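Maternal effect protein oskar (Drosophila melanogaster, PDB 5A4A) directs germ-plasm assembly as the germline inducer of the fly, with an SGNH-hydrolase-like OSK domain that probably serves in RNA binding. Local coordinates at residues L125-C129 with E185-F189; N84-I90 with L122-G126; A20-D24 with L199-E203; G78-N84 with L115-N121; I63-R67 with D102-L106. All blocks are in the same frame, centred on the assembly; numbering follows the deposited sequence.

In the fold
All five contacts lie within the single SGNH-like OSK domain. Contact 4, two neighbouring parallel strands, forms the middle of the sheet. Contact 3 packs on one face of it, their centres about 11 Å apart, and contact 5 on the other, about 13 Å away. Past the strand ends, contact 2 continues both strands of contact 4, sharing Asn84 with it, and meets contact 5 through Asp89 and Ile63. Contact 1 lies farther out, its centre about 9 Å from that of contact 2, with which it shares Leu125 and Gly126. Separate sulfate ions, probably from the crystallisation liquor, lie beside Glu185 of contact 1 and Arg67 of contact 5, contacts whose nearest atoms are about 10 Å apart.

Contact 1: L125-C129 with E185-F189; sequences LGNYC and EPYLF
Asn127 hooks onto the backbone of Pro186: its ND2 gives a hydrogen bond of 2.9 Å to Pro186 O, at 159° about the proton. Asn127 CG stands between its own backbone N and carbonyl carbon (chi1 52°), which carries the amide over to 185-189. The oxygen lies close to the amide plane of Asn127, yet the nitrogen stands well above the plane of the Pro186 carbonyl. The other arm of the amide, OD1, receives a water that also accepts from Leu188 N, so both arms are tied to the opposite backbone. A second water joins Gly126 N to Leu188 O. Beside these polar links, Tyr128 crosses Glu185 and Pro186 nearly at right angles and sets its OH 3.5 Å from Glu185 CG and 3.6 Å from Pro186 CD. Leu188 lays CB along the Asn127 amide, while its CD2 sits 3.8 Å from Gly126 C. One shell out, a turn closed by Tyr128 N and Leu125 O positions Asn127, and on the far side of 185-189 Tyr187 meets the ring of Phe32. Two irregular loops, after strand 116-120 and before the final helix 192-204, are thus joined at the end of the sheet where the active-site loops of SGNH hydrolases gather.

Contact 2: N84-I90 with L122-G126; sequences NIGSVDI and LAPLG
Leu122 plugs the turn between strand 80-84 and helix 87-91, which by position and sequence corresponds to block III (Gly-x-Asn-Asp) of SGNH hydrolases, probably with Val88 in place of the motif's Asn. Its CB and CG act as a stalk and come close to nothing in 84-90; with CG anti to the carbonyl carbon (chi1 -56°) and an extended chi2, the stalk carries both methyls into the bend. CD1 is the busier one. It rests 3.7 Å from Ser87 N, against the first turn of the helix, and meets Ile90 CD1 tip to tip, also at 3.7 Å. CD2 points to the strand side of the turn, 3.5 Å from Ile85 O, with Asn84 ND2 at 4.0 Å on its flank. The bend it fills depends on Gly86, which occupies the N-cap position with phi 131° and psi -24°, angles at which a CB would jam against the carbonyl O of Ile85, and whose O receives the helical bond from Ile90 N. From outside, Phe141 covers Leu122 and Leu134 packs on Ile90. Leu125 adds a second, looser apolar touch, its CD2 sitting near Ser87 OG and its CD1 near Ile90 CG2. Polar groups along this buried seam are joined by water. Asn84, whose ND2 donates to Thr120 OG1, takes a water at OD1, and that water accepts from Ala123 N. A second water ties the two segments nearer the helix start: it is 2.8 Å from Ser87 OG and donates to Ala123 O, also at 2.8 Å.

Contact 3: A20-D24 with L199-E203; sequences AYLLD and LQVIE
Leu22 is the first residue of 20-24 to reach the helix, and it does so with both methyls. With CG anti to the backbone N (chi1 -166°), Leu22 extends toward the helix and runs past Leu199 in the opposite sense, CD1 coming 3.8 Å from Leu199 CD1. The same CD1 lies 3.9 Å from Ile202 CG2, so it settles between side chains three residues apart on the helix. Leu22 CD2 shares Ile202 CG2 at 4.1 Å and adds Glu203 CG, also at 4.1 Å. Leu22 also touches Leu27 and Ile82 on the sheet, and Ile202 packs on Ile82 as well. In this way the final helix 192-204 is laid over one face of the sheet, as one outer layer of the three-layer alpha/beta/alpha sandwich of the SGNH-hydrolase fold, with the hairpin of strands 21-22 and 25-29 at its side. Next along the chain, Leu23 and Asp24 both have positive phi, and their backbone angles are close to those of a type I' turn, the tight connection common in two-residue beta hairpins. The turn swings the Leu23 side chain toward the helix, where it crosses Glu203 almost at a right angle. Its CD1 sits 3.9 Å from Glu203 CG and 4.0 Å from Glu203 CD. Glu203 meets the hairpin with CG and the carboxylate carbon of its extended chain, and its backbone N is held by Leu199 O one turn earlier.

Contact 4: G78-N84 with L115-N121; sequences GTQIIVN and LVPILTN
Gln80 and Val116 lie side by side at the start of a parallel strand pair, 80-84 with 116-120, joined by a beta-alpha-beta connection through helix 96-112 in the SGNH-like alpha/beta/alpha fold. The backbone ladder alternates evenly, its straightest rung being Ile118 N to Ile81 O at 177°. Side chains mesh differently on the two faces. On one, Gln80 CG fits 3.8 Å from Val116 CB, and Ile118 sends CD1 back toward the strand start, alongside Gln80, 4.0 Å from its CB. Ile82 sits against the gap between Ile118 and Thr120, CG1 near Ile118 CB and CG2 4.1 Å from Thr120 CG2; Phe25 covers Gln80, Ile82 and Ile118. On the reverse face the bumps are Ile81, Val83, Pro117 and Leu119. Leu119, bent at chi2, curls CD1 to 4.0 Å from Val83 CB, while Phe103 and Ile107 of helix 96-112 press on Leu119 and Pro117 respectively. At the far end the ladder doubles. Thr120 chi1 of 56° brings the hydroxyl beside the residue's own N, and the two donate to Val83 O, at 2.9 Å from Thr120 N and 2.8 Å from Thr120 OG1. That hydroxyl oxygen in turn accepts Asn84 ND2 at 2.9 Å.

Contact 5: I63-R67 with D102-L106; sequences INGAR and DFRLL. With SO4 (sulfate ion), chain G.
Sulfate O3 accepts from Arg67 NH1 at 2.8 Å, almost straight, and from a water that also donates to Asp102 OD1 and accepts from Asn64 ND2. Arg67 NH2 adds a second bond, 2.8 Å to sulfate O2, forking the anion at the guanidinium edge. Arg67 is extended through chi2 and bent at chi3 (67°), which lays the guanidinium over Leu105, whose CB stands 3.6 Å from the plane at its centre. NH1 also donates to Asn64 OD1 at 3.0 Å, from well above the plane of that carbonyl, while its salt bridge to Asp102 OD1 is long. The sulfate, probably from the crystallisation liquor, is consistent with a spot that can accept an anion. Behind it, helices 63-71 and 96-112 run side by side, 22° apart, on one face of the sheet in the SGNH-like alpha/beta/alpha fold. Their inner seam is largely apolar: Ile63 presses CG2 to 3.5 Å from Asp102 C and sets CD1 4.1 Å from Phe103 CB, at the ring edge; that ring meets Phe141 edge-to-face. Leu106 runs antiparallel to the Arg67 side chain, CB 3.8 Å from Arg67 CG, and its CD1 reaches Ala66. A further water links Asn64 N to Asp102 OD2.

Contact 1: L125-C129 with E185-F189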
# COMPACT_ATOMS: atom_id res chain seq x y z
N LEU A 125 -0.50 -2.10 -12.46
CA LEU A 125 0.95 -1.94 -12.55
C LEU A 125 1.26 -1.60 -14.00
O LEU A 125 1.24 -2.47 -14.88
CB LEU A 125 1.65 -3.22 -12.11
CG LEU A 125 1.39 -3.60 -10.65
CD1 LEU A 125 1.94 -4.98 -10.32
CD2 LEU A 125 1.98 -2.55 -9.70
N GLY A 126 1.51 -0.32 -14.25
CA GLY A 126 1.57 0.20 -15.61
C GLY A 126 2.61 -0.42 -16.53
O GLY A 126 2.37 -0.57 -17.73
N ASN A 127 3.76 -0.78 -15.97
CA ASN A 127 4.81 -1.40 -16.80
C ASN A 127 4.61 -2.89 -17.04
O ASN A 127 5.36 -3.51 -17.80
CB ASN A 127 6.21 -1.12 -16.24
CG ASN A 127 6.35 -1.49 -14.76
OD1 ASN A 127 5.38 -1.45 -14.01
ND2 ASN A 127 7.56 -1.84 -14.36
N TYR A 128 3.59 -3.47 -16.41
CA TYR A 128 3.29 -4.89 -16.57
C TYR A 128 2.00 -5.07 -17.36
O TYR A 128 1.37 -6.12 -17.28
CB TYR A 128 3.18 -5.59 -15.21
CG TYR A 128 4.51 -5.76 -14.52
CD1 TYR A 128 5.30 -6.88 -14.74
CD2 TYR A 128 5.00 -4.78 -13.66
CE1 TYR A 128 6.52 -7.03 -14.12
CE2 TYR A 128 6.22 -4.92 -13.03
CZ TYR A 128 6.98 -6.05 -13.27
OH TYR A 128 8.19 -6.20 -12.65
N CYS A 129 1.62 -4.06 -18.13
CA CYS A 129 0.36 -4.12 -18.87
C CYS A 129 0.30 -5.27 -19.88
O CYS A 129 -0.79 -5.72 -20.23
CB CYS A 129 0.08 -2.77 -19.56
SG CYS A 129 1.37 -2.24 -20.74
N GLU A 185 12.22 -5.53 -8.63
CA GLU A 185 11.35 -5.30 -9.78
C GLU A 185 11.22 -3.81 -10.06
O GLU A 185 11.19 -3.01 -9.13
CB GLU A 185 9.93 -5.87 -9.54
CG GLU A 185 9.81 -7.36 -9.72
CD GLU A 185 10.41 -8.15 -8.58
OE1 GLU A 185 10.25 -7.73 -7.42
OE2 GLU A 185 11.05 -9.18 -8.85
N PRO A 186 11.12 -3.44 -11.33
CA PRO A 186 11.01 -2.02 -11.70
C PRO A 186 9.60 -1.50 -11.46
O PRO A 186 8.61 -2.22 -11.67
CB PRO A 186 11.33 -2.02 -13.19
CG PRO A 186 10.92 -3.40 -13.66
CD PRO A 186 11.22 -4.32 -12.51
N TYR A 187 9.51 -0.25 -11.04
CA TYR A 187 8.23 0.38 -10.70
C TYR A 187 7.95 1.49 -11.69
O TYR A 187 8.84 2.27 -12.01
CB TYR A 187 8.31 0.99 -9.30
CG TYR A 187 8.10 -0.00 -8.18
CD1 TYR A 187 8.94 -1.09 -8.01
CD2 TYR A 187 7.02 0.14 -7.32
CE1 TYR A 187 8.73 -2.00 -6.99
CE2 TYR A 187 6.80 -0.77 -6.29
CZ TYR A 187 7.64 -1.83 -6.14
OH TYR A 187 7.41 -2.72 -5.11
N LEU A 188 6.71 1.55 -12.19
CA LEU A 188 6.28 2.68 -13.01
C LEU A 188 5.35 3.54 -12.14
O LEU A 188 4.21 3.14 -11.85
CB LEU A 188 5.54 2.22 -14.27
CG LEU A 188 5.34 3.33 -15.32
CD1 LEU A 188 6.71 3.75 -15.87
CD2 LEU A 188 4.42 2.90 -16.45
N PHE A 189 5.83 4.70 -11.72
CA PHE A 189 5.09 5.50 -10.75
C PHE A 189 4.00 6.36 -11.35
O PHE A 189 4.02 6.67 -12.54
CB PHE A 189 6.05 6.35 -9.92
CG PHE A 189 6.83 5.55 -8.94
CD1 PHE A 189 6.27 5.21 -7.72
CD2 PHE A 189 8.11 5.09 -9.25
CE1 PHE A 189 6.97 4.44 -6.80
CE2 PHE A 189 8.82 4.34 -8.34
CZ PHE A 189 8.26 4.01 -7.11
O HOH W 1 2.60 0.89 -11.82
O HOH W 2 4.94 -0.64 -11.49

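Contact 2: N84-I90 with L122-G126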
# COMPACT_ATOMS: atom_id res chain seq x y z
N ASN A 84 -2.85 0.22 1.47
CA ASN A 84 -2.69 -0.21 0.08
C ASN A 84 -1.56 -1.22 0.04
O ASN A 84 -0.38 -0.85 0.09
CB ASN A 84 -2.37 0.98 -0.83
CG ASN A 84 -2.30 0.59 -2.30
OD1 ASN A 84 -1.21 0.48 -2.88
ND2 ASN A 84 -3.47 0.36 -2.91
N ILE A 85 -1.90 -2.50 -0.02
CA ILE A 85 -0.91 -3.54 0.18
C ILE A 85 -1.19 -4.73 -0.75
O ILE A 85 -2.35 -5.10 -0.99
CB ILE A 85 -0.87 -3.97 1.68
CG1 ILE A 85 0.45 -4.64 2.06
CG2 ILE A 85 -2.08 -4.83 2.06
CD1 ILE A 85 1.65 -3.69 2.06
N GLY A 86 -0.13 -5.31 -1.29
CA GLY A 86 -0.26 -6.45 -2.17
C GLY A 86 0.51 -6.34 -3.48
O GLY A 86 0.82 -7.37 -4.09
N SER A 87 0.80 -5.11 -3.92
CA SER A 87 1.53 -4.93 -5.18
C SER A 87 2.87 -5.63 -5.15
O SER A 87 3.27 -6.23 -6.14
CB SER A 87 1.74 -3.45 -5.54
OG SER A 87 0.51 -2.83 -5.88
N VAL A 88 3.56 -5.57 -4.01
CA VAL A 88 4.89 -6.19 -3.92
C VAL A 88 4.77 -7.72 -4.00
O VAL A 88 5.54 -8.36 -4.72
CB VAL A 88 5.65 -5.79 -2.64
CG1 VAL A 88 7.04 -6.43 -2.63
CG2 VAL A 88 5.80 -4.27 -2.55
N ASP A 89 3.81 -8.29 -3.28
CA ASP A 89 3.54 -9.73 -3.37
C ASP A 89 3.32 -10.16 -4.82
O ASP A 89 3.85 -11.17 -5.26
CB ASP A 89 2.30 -10.12 -2.56
CG ASP A 89 2.45 -9.86 -1.08
OD1 ASP A 89 2.35 -8.68 -0.67
OD2 ASP A 89 2.66 -10.82 -0.31
N ILE A 90 2.53 -9.38 -5.54
CA ILE A 90 2.21 -9.71 -6.93
C ILE A 90 3.45 -9.58 -7.80
O ILE A 90 3.74 -10.46 -8.60
CB ILE A 90 1.04 -8.87 -7.46
CG1 ILE A 90 -0.25 -9.34 -6.78
CG2 ILE A 90 0.92 -9.00 -8.98
CD1 ILE A 90 -1.51 -8.64 -7.21
N LEU A 122 -5.80 -2.43 -5.50
CA LEU A 122 -4.51 -2.16 -6.15
C LEU A 122 -4.67 -1.43 -7.47
O LEU A 122 -5.47 -1.83 -8.31
CB LEU A 122 -3.74 -3.46 -6.39
CG LEU A 122 -3.48 -4.32 -5.16
CD1 LEU A 122 -2.52 -5.46 -5.51
CD2 LEU A 122 -2.92 -3.46 -4.04
N ALA A 123 -3.90 -0.37 -7.65
CA ALA A 123 -3.79 0.28 -8.96
C ALA A 123 -3.17 -0.70 -9.96
O ALA A 123 -2.41 -1.59 -9.58
CB ALA A 123 -2.92 1.55 -8.85
N PRO A 124 -3.49 -0.53 -11.25
CA PRO A 124 -2.81 -1.34 -12.27
C PRO A 124 -1.31 -1.08 -12.19
O PRO A 124 -0.90 0.04 -11.87
CB PRO A 124 -3.38 -0.79 -13.58
CG PRO A 124 -3.89 0.60 -13.23
CD PRO A 124 -4.40 0.47 -11.83
N LEU A 125 -0.50 -2.10 -12.46
CA LEU A 125 0.95 -1.94 -12.55
C LEU A 125 1.26 -1.60 -14.00
O LEU A 125 1.24 -2.47 -14.88
CB LEU A 125 1.65 -3.22 -12.11
CG LEU A 125 1.39 -3.60 -10.65
CD1 LEU A 125 1.94 -4.98 -10.32
CD2 LEU A 125 1.98 -2.55 -9.70
N GLY A 126 1.51 -0.32 -14.25
CA GLY A 126 1.57 0.20 -15.61
C GLY A 126 2.61 -0.42 -16.53
O GLY A 126 2.37 -0.57 -17.73
O HOH W 3 -1.82 0.34 -5.69
O HOH W 4 -0.40 -0.95 -7.73

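Contact 3: A20-D24 with L199-E203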
# COMPACT_ATOMS: atom_id res chain seq x y z
N ALA A 20 4.02 9.25 6.90
CA ALA A 20 2.97 9.30 5.88
C ALA A 20 1.59 9.23 6.51
O ALA A 20 1.25 8.23 7.13
CB ALA A 20 3.15 8.16 4.88
N TYR A 21 0.84 10.31 6.36
CA TYR A 21 -0.55 10.40 6.82
C TYR A 21 -1.43 11.05 5.75
O TYR A 21 -0.98 11.92 5.00
CB TYR A 21 -0.64 11.27 8.08
CG TYR A 21 -0.44 10.57 9.40
CD1 TYR A 21 0.79 10.04 9.76
CD2 TYR A 21 -1.49 10.46 10.31
CE1 TYR A 21 0.98 9.42 10.97
CE2 TYR A 21 -1.31 9.84 11.54
CZ TYR A 21 -0.07 9.31 11.85
OH TYR A 21 0.14 8.69 13.06
N LEU A 22 -2.70 10.67 5.71
CA LEU A 22 -3.66 11.29 4.82
C LEU A 22 -4.85 11.70 5.69
O LEU A 22 -5.52 10.84 6.26
CB LEU A 22 -4.05 10.27 3.74
CG LEU A 22 -4.79 10.59 2.44
CD1 LEU A 22 -4.59 9.45 1.45
CD2 LEU A 22 -6.25 10.77 2.67
N LEU A 23 -5.07 13.01 5.83
CA LEU A 23 -6.20 13.53 6.61
C LEU A 23 -6.30 12.94 8.03
O LEU A 23 -7.38 12.55 8.48
CB LEU A 23 -7.53 13.32 5.88
CG LEU A 23 -7.63 13.90 4.47
CD1 LEU A 23 -8.99 13.59 3.88
CD2 LEU A 23 -7.38 15.41 4.48
N ASP A 24 -5.15 12.89 8.70
CA ASP A 24 -5.03 12.34 10.05
C ASP A 24 -5.14 10.81 10.13
O ASP A 24 -5.08 10.25 11.22
CB ASP A 24 -5.98 13.02 11.05
CG ASP A 24 -5.72 14.52 11.18
OD1 ASP A 24 -4.54 14.93 11.25
OD2 ASP A 24 -6.71 15.28 11.22
N LEU A 199 -5.47 10.22 -5.06
CA LEU A 199 -5.68 10.95 -3.82
C LEU A 199 -7.13 11.43 -3.72
O LEU A 199 -7.76 11.30 -2.67
CB LEU A 199 -4.70 12.13 -3.72
CG LEU A 199 -4.81 12.98 -2.45
CD1 LEU A 199 -4.56 12.14 -1.20
CD2 LEU A 199 -3.84 14.19 -2.49
N GLN A 200 -7.67 11.96 -4.81
CA GLN A 200 -9.05 12.43 -4.80
C GLN A 200 -10.08 11.31 -4.66
O GLN A 200 -11.10 11.48 -4.01
CB GLN A 200 -9.33 13.31 -6.01
CG GLN A 200 -8.50 14.60 -5.97
CD GLN A 200 -8.74 15.41 -4.71
OE1 GLN A 200 -9.88 15.58 -4.28
NE2 GLN A 200 -7.66 15.91 -4.10
N VAL A 201 -9.82 10.15 -5.25
CA VAL A 201 -10.72 9.02 -5.06
C VAL A 201 -10.77 8.61 -3.58
O VAL A 201 -11.84 8.33 -3.04
CB VAL A 201 -10.34 7.80 -5.92
CG1 VAL A 201 -11.12 6.55 -5.49
CG2 VAL A 201 -10.59 8.08 -7.39
N ILE A 202 -9.60 8.57 -2.94
CA ILE A 202 -9.52 8.18 -1.53
C ILE A 202 -10.22 9.20 -0.65
O ILE A 202 -11.04 8.84 0.20
CB ILE A 202 -8.05 8.00 -1.08
CG1 ILE A 202 -7.39 6.85 -1.84
CG2 ILE A 202 -7.98 7.76 0.44
CD1 ILE A 202 -5.85 6.75 -1.63
N GLU A 203 -9.93 10.49 -0.87
CA GLU A 203 -10.53 11.52 -0.02
C GLU A 203 -12.04 11.58 -0.17
O GLU A 203 -12.77 11.66 0.82
CB GLU A 203 -9.94 12.90 -0.34
CG GLU A 203 -8.47 13.07 0.06
CD GLU A 203 -8.07 14.53 0.14
OE1 GLU A 203 -8.96 15.39 0.03
OE2 GLU A 203 -6.88 14.83 0.34

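Contact 4: G78-N84 with L115-N121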
# COMPACT_ATOMS: atom_id res chain seq x y z
N GLY A 78 -8.68 1.55 18.19
CA GLY A 78 -9.60 2.23 17.30
C GLY A 78 -8.94 3.07 16.22
O GLY A 78 -9.64 3.67 15.40
N THR A 79 -7.62 3.15 16.21
CA THR A 79 -6.94 3.89 15.14
C THR A 79 -7.31 3.32 13.78
O THR A 79 -7.23 2.11 13.58
CB THR A 79 -5.41 3.87 15.31
OG1 THR A 79 -5.07 4.53 16.53
CG2 THR A 79 -4.72 4.59 14.15
N GLN A 80 -7.71 4.19 12.86
CA GLN A 80 -8.03 3.79 11.49
C GLN A 80 -6.84 4.03 10.59
O GLN A 80 -6.26 5.13 10.59
CB GLN A 80 -9.25 4.55 10.96
CG GLN A 80 -10.54 4.27 11.72
CD GLN A 80 -11.64 5.25 11.36
OE1 GLN A 80 -12.41 5.02 10.43
NE2 GLN A 80 -11.72 6.35 12.11
N ILE A 81 -6.47 3.00 9.83
CA ILE A 81 -5.30 3.07 8.96
C ILE A 81 -5.71 2.84 7.51
O ILE A 81 -6.38 1.86 7.21
CB ILE A 81 -4.26 1.98 9.36
CG1 ILE A 81 -3.84 2.14 10.83
CG2 ILE A 81 -3.05 1.98 8.41
CD1 ILE A 81 -2.92 1.03 11.34
N ILE A 82 -5.30 3.74 6.61
CA ILE A 82 -5.59 3.53 5.19
C ILE A 82 -4.51 2.61 4.60
O ILE A 82 -3.32 2.92 4.65
CB ILE A 82 -5.68 4.86 4.41
CG1 ILE A 82 -6.83 5.72 4.97
CG2 ILE A 82 -5.88 4.61 2.92
CD1 ILE A 82 -6.93 7.13 4.36
N VAL A 83 -4.95 1.50 4.01
CA VAL A 83 -4.05 0.44 3.57
C VAL A 83 -4.04 0.24 2.06
O VAL A 83 -5.10 0.12 1.44
CB VAL A 83 -4.44 -0.90 4.22
CG1 VAL A 83 -3.52 -2.03 3.75
CG2 VAL A 83 -4.42 -0.77 5.75
N ASN A 84 -2.85 0.22 1.47
CA ASN A 84 -2.69 -0.21 0.08
C ASN A 84 -1.56 -1.22 0.04
O ASN A 84 -0.38 -0.85 0.09
CB ASN A 84 -2.37 0.98 -0.83
CG ASN A 84 -2.30 0.59 -2.30
OD1 ASN A 84 -1.21 0.48 -2.88
ND2 ASN A 84 -3.47 0.36 -2.91
N LEU A 115 -6.98 -2.27 15.51
CA LEU A 115 -6.69 -1.27 14.48
C LEU A 115 -7.67 -1.47 13.34
O LEU A 115 -7.85 -2.60 12.86
CB LEU A 115 -5.25 -1.43 13.98
CG LEU A 115 -4.20 -1.31 15.07
CD1 LEU A 115 -2.81 -1.62 14.51
CD2 LEU A 115 -4.24 0.07 15.68
N VAL A 116 -8.31 -0.40 12.88
CA VAL A 116 -9.34 -0.54 11.85
C VAL A 116 -8.78 -0.27 10.47
O VAL A 116 -8.35 0.83 10.19
CB VAL A 116 -10.49 0.44 12.09
CG1 VAL A 116 -11.62 0.19 11.10
CG2 VAL A 116 -11.00 0.34 13.54
N PRO A 117 -8.81 -1.28 9.58
CA PRO A 117 -8.31 -1.05 8.22
C PRO A 117 -9.35 -0.34 7.36
O PRO A 117 -10.53 -0.72 7.41
CB PRO A 117 -8.06 -2.46 7.67
CG PRO A 117 -8.58 -3.43 8.72
CD PRO A 117 -9.34 -2.65 9.75
N ILE A 118 -8.91 0.68 6.64
CA ILE A 118 -9.66 1.24 5.51
C ILE A 118 -8.89 0.80 4.27
O ILE A 118 -7.73 1.18 4.08
CB ILE A 118 -9.75 2.78 5.60
CG1 ILE A 118 -10.61 3.19 6.80
CG2 ILE A 118 -10.34 3.35 4.30
CD1 ILE A 118 -10.53 4.68 7.15
N LEU A 119 -9.51 -0.04 3.45
CA LEU A 119 -8.78 -0.66 2.35
C LEU A 119 -8.86 0.16 1.06
O LEU A 119 -9.89 0.74 0.75
CB LEU A 119 -9.30 -2.09 2.07
CG LEU A 119 -9.12 -3.14 3.17
CD1 LEU A 119 -7.73 -3.07 3.74
CD2 LEU A 119 -10.16 -2.97 4.28
N THR A 120 -7.75 0.22 0.34
CA THR A 120 -7.80 0.61 -1.07
C THR A 120 -7.43 -0.66 -1.85
O THR A 120 -6.63 -1.47 -1.37
CB THR A 120 -6.81 1.73 -1.43
OG1 THR A 120 -5.49 1.34 -1.06
CG2 THR A 120 -7.16 3.05 -0.69
N ASN A 121 -8.00 -0.84 -3.03
CA ASN A 121 -7.55 -1.95 -3.86
C ASN A 121 -6.27 -1.56 -4.63
O ASN A 121 -5.72 -0.47 -4.41
CB ASN A 121 -8.67 -2.48 -4.78
CG ASN A 121 -9.16 -1.47 -5.80
OD1 ASN A 121 -8.61 -0.38 -5.94
ND2 ASN A 121 -10.22 -1.83 -6.52

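Contact 5: I63-R67 with D102-L106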
# COMPACT_ATOMS: atom_id res chain seq x y z
N ILE A 63 2.40 -8.08 2.13
CA ILE A 63 1.33 -8.29 3.09
C ILE A 63 1.92 -8.85 4.39
O ILE A 63 1.61 -8.35 5.47
CB ILE A 63 0.25 -9.23 2.54
CG1 ILE A 63 -0.49 -8.55 1.38
CG2 ILE A 63 -0.76 -9.60 3.62
CD1 ILE A 63 -1.23 -9.54 0.47
N ASN A 64 2.78 -9.85 4.28
CA ASN A 64 3.49 -10.37 5.46
C ASN A 64 4.39 -9.33 6.12
O ASN A 64 4.48 -9.26 7.35
CB ASN A 64 4.27 -11.64 5.13
CG ASN A 64 3.38 -12.86 5.06
OD1 ASN A 64 2.18 -12.77 5.32
ND2 ASN A 64 3.96 -14.01 4.70
N GLY A 65 5.04 -8.50 5.30
CA GLY A 65 5.81 -7.39 5.83
C GLY A 65 4.95 -6.45 6.66
O GLY A 65 5.39 -5.96 7.70
N ALA A 66 3.72 -6.21 6.20
CA ALA A 66 2.80 -5.33 6.90
C ALA A 66 2.37 -5.96 8.22
O ALA A 66 2.29 -5.29 9.25
CB ALA A 66 1.58 -5.01 6.02
N ARG A 67 2.12 -7.27 8.18
CA ARG A 67 1.77 -8.02 9.39
C ARG A 67 2.87 -7.86 10.44
O ARG A 67 2.59 -7.61 11.62
CB ARG A 67 1.57 -9.50 9.04
CG ARG A 67 0.26 -9.81 8.30
CD ARG A 67 0.21 -11.27 7.81
NE ARG A 67 0.13 -12.23 8.91
CZ ARG A 67 0.39 -13.53 8.78
NH1 ARG A 67 0.76 -14.03 7.61
NH2 ARG A 67 0.28 -14.34 9.83
N ASP A 102 -2.48 -14.63 3.26
CA ASP A 102 -1.77 -13.62 4.04
C ASP A 102 -2.65 -12.41 4.33
O ASP A 102 -2.65 -11.88 5.44
CB ASP A 102 -0.50 -13.17 3.30
CG ASP A 102 0.55 -14.26 3.20
OD1 ASP A 102 0.40 -15.31 3.87
OD2 ASP A 102 1.53 -14.08 2.44
N PHE A 103 -3.41 -11.97 3.33
CA PHE A 103 -4.28 -10.82 3.49
C PHE A 103 -5.37 -11.10 4.54
O PHE A 103 -5.68 -10.25 5.37
CB PHE A 103 -4.88 -10.39 2.15
CG PHE A 103 -5.63 -9.09 2.22
CD1 PHE A 103 -4.95 -7.89 2.16
CD2 PHE A 103 -7.01 -9.08 2.35
CE1 PHE A 103 -5.63 -6.69 2.23
CE2 PHE A 103 -7.70 -7.88 2.43
CZ PHE A 103 -7.01 -6.69 2.37
N ARG A 104 -5.94 -12.30 4.51
CA ARG A 104 -6.96 -12.68 5.49
C ARG A 104 -6.36 -12.61 6.90
O ARG A 104 -7.01 -12.12 7.83
CB ARG A 104 -7.51 -14.07 5.17
CG ARG A 104 -8.44 -14.65 6.19
CD ARG A 104 -8.91 -16.03 5.74
NE ARG A 104 -9.98 -15.96 4.75
CZ ARG A 104 -9.83 -16.19 3.45
NH1 ARG A 104 -8.65 -16.51 2.94
NH2 ARG A 104 -10.89 -16.10 2.64
N LEU A 105 -5.12 -13.04 7.05
CA LEU A 105 -4.43 -12.97 8.34
C LEU A 105 -4.07 -11.54 8.76
O LEU A 105 -4.06 -11.24 9.95
CB LEU A 105 -3.20 -13.88 8.35
CG LEU A 105 -3.50 -15.37 8.28
CD1 LEU A 105 -2.21 -16.17 8.21
CD2 LEU A 105 -4.35 -15.82 9.47
N LEU A 106 -3.74 -10.68 7.79
CA LEU A 106 -3.50 -9.26 8.10
C LEU A 106 -4.77 -8.62 8.68
O LEU A 106 -4.73 -7.93 9.70
CB LEU A 106 -3.04 -8.49 6.85
CG LEU A 106 -2.92 -6.96 7.00
CD1 LEU A 106 -1.89 -6.56 8.06
CD2 LEU A 106 -2.59 -6.28 5.66
S SO4 G . 1.45 -17.68 8.55
O1 SO4 G . 2.85 -18.00 8.79
O2 SO4 G . 0.90 -17.04 9.74
O3 SO4 G . 1.35 -16.78 7.40
O4 SO4 G . 0.69 -18.89 8.26
O HOH W 5 3.03 -11.62 1.98
O HOH W 6 2.50 -16.83 4.75